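Local atomic coordinates of farnesyl pyrophosphate synthase (Pseudomonas aeruginosa, PDB entry 3ZOU), a protein that catalyses chain elongation of isoprenoid diphosphates, probably adding isopentenyl diphosphate to geranyl diphosphate to give farnesyl diphosphate. Residues Gly156-Ala159 and Ile160-Gly163. Numbering follows the deposited sequence.
Sequences GGQA and IDLG. With GPP (geranyl diphosphate), chain E.
Gln158 and Asp161, one turn apart on helix 154-163, reach the same water: it lies within hydrogen-bonding distance of both, 2.5 Å from Gln158 OE1 and 2.9 Å from Asp161 OD2, with more acceptors around it than it has protons. The two oxygens, OE1 and OD2, stand 4.3 Å apart. Both side chains leave the helix with CG anti to the backbone N. The backbone itself sets Gln158 CB against the geranyl tail, 3.7 Å from GPP C10, and a bend at chi2 (74°) brings the amide end alongside, with OE1 3.6 Å from GPP C6. These are contacts without hydrogen bonds. The Gln158 amide is held through NE2, hydrogen-bonded to OD1 of Asp84, a magnesium ligand. Asp161 OD2 forms a salt bridge with Lys181, which also bonds the diphosphate.

Packing is tight at the buried start of the segment, where Gly156 O accepts Ile160 N at 2.8 Å and also meets Ile160 CG1 at 3.3 Å. Toward Gly163 the helix opens to solvent: Leu162 is exposed, its CG resting 3.4 Å from Gln158 O, whose bond from Leu162 N is nearly straight (168°), whereas the one from Gly163 N to Ala159 O bends to 146°.

Gly156-Asp161 is the GGQxxD sequence of the trans-prenyltransferases, which places Gln158 and Asp161 beside the first aspartate-rich site, where Asp84 and Asp90 bind magnesium. Ile160 and Asp161 pack on Met177 of helix 171-196, while Ala159 and Leu162 touch Leu32 and Leu112 of the second subunit.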
loop_
_atom_site.group_PDB
_atom_site.type_symbol
_atom_site.label_atom_id
_atom_site.label_comp_id
_atom_site.label_asym_id
_atom_site.label_seq_id
_atom_site.Cartn_x
_atom_site.Cartn_y
_atom_site.Cartn_z
ATOM N N GLY A 156 5.384 10.196 -5.829
ATOM C CA GLY A 156 6.449 11.129 -6.283
ATOM C C GLY A 156 5.882 12.258 -7.124
ATOM O O GLY A 156 6.194 13.407 -6.907
ATOM N N GLY A 157 5.022 11.927 -8.071
ATOM C CA GLY A 157 4.437 12.976 -8.878
ATOM C C GLY A 157 3.583 13.937 -8.114
ATOM O O GLY A 157 3.553 15.129 -8.436
ATOM N N GLN A 158 2.852 13.462 -7.122
ATOM C CA GLN A 158 2.061 14.326 -6.259
ATOM C C GLN A 158 3.011 15.262 -5.525
ATOM O O GLN A 158 2.691 16.449 -5.446
ATOM C CB GLN A 158 1.193 13.528 -5.318
ATOM C CG GLN A 158 0.288 14.396 -4.464
ATOM C CD GLN A 158 -0.927 15.040 -5.140
ATOM O OE1 GLN A 158 -0.943 15.119 -6.482
ATOM N NE2 GLN A 158 -1.892 15.487 -4.415
ATOM N N ALA A 159 4.109 14.745 -5.045
ATOM C CA ALA A 159 5.120 15.571 -4.335
ATOM C C ALA A 159 5.724 16.570 -5.302
ATOM O O ALA A 159 5.948 17.693 -4.931
ATOM C CB ALA A 159 6.187 14.708 -3.710
ATOM N N ILE A 160 5.972 16.188 -6.533
ATOM C CA ILE A 160 6.569 17.111 -7.508
ATOM C C ILE A 160 5.547 18.205 -7.792
ATOM O O ILE A 160 5.942 19.379 -7.892
ATOM C CB ILE A 160 6.988 16.378 -8.798
ATOM C CG1 ILE A 160 8.160 15.471 -8.533
ATOM C CG2 ILE A 160 7.344 17.372 -9.913
ATOM C CD1 ILE A 160 8.465 14.478 -9.611
ATOM N N ASP A 161 4.251 17.875 -7.977
ATOM C CA ASP A 161 3.164 18.852 -8.200
ATOM C C ASP A 161 3.101 19.835 -7.025
ATOM O O ASP A 161 3.183 21.091 -7.202
ATOM C CB ASP A 161 1.854 18.147 -8.428
ATOM C CG ASP A 161 0.744 19.039 -8.983
ATOM O OD1 ASP A 161 1.061 20.083 -9.598
ATOM O OD2 ASP A 161 -0.408 18.588 -8.962
ATOM N N LEU A 162 3.073 19.312 -5.827
ATOM C CA LEU A 162 3.030 20.163 -4.664
ATOM C C LEU A 162 4.242 21.035 -4.536
ATOM O O LEU A 162 4.108 22.170 -4.134
ATOM C CB LEU A 162 2.844 19.322 -3.405
ATOM C CG LEU A 162 1.386 18.837 -3.362
ATOM C CD1 LEU A 162 1.322 17.874 -2.186
ATOM C CD2 LEU A 162 0.317 19.918 -3.199
ATOM N N GLY A 163 5.425 20.528 -4.868
ATOM C CA GLY A 163 6.700 21.242 -4.710
ATOM C C GLY A 163 6.994 22.228 -5.821
ATOM O O GLY A 163 7.951 22.999 -5.734
HETATM C C1 GPP E . -5.251 14.373 -8.894
HETATM O O1 GPP E . -4.594 15.497 -9.529
HETATM C C2 GPP E . -4.249 13.578 -8.125
HETATM C C3 GPP E . -3.547 12.555 -8.670
HETATM C C4 GPP E . -3.909 12.124 -10.033
HETATM C C5 GPP E . -2.587 11.759 -7.906
HETATM C C6 GPP E . -2.803 11.984 -6.395
HETATM C C7 GPP E . -1.715 11.305 -5.698
HETATM C C8 GPP E . -1.590 11.105 -4.394
HETATM C C9 GPP E . -2.569 11.495 -3.273
HETATM C C10 GPP E . -0.294 10.388 -4.185
HETATM P PA GPP E . -5.298 16.937 -9.495
HETATM O O1A GPP E . -5.407 17.413 -8.022
HETATM O O2A GPP E . -4.448 17.810 -10.397
HETATM O O3A GPP E . -6.666 16.579 -10.259
HETATM P PB GPP E . -8.190 16.660 -9.727
HETATM O O1B GPP E . -8.078 16.962 -8.238
HETATM O O2B GPP E . -8.849 17.793 -10.488
HETATM O O3B GPP E . -8.663 15.253 -10.088
HETATM O O HOH W 1 -2.333 16.801 -7.757
#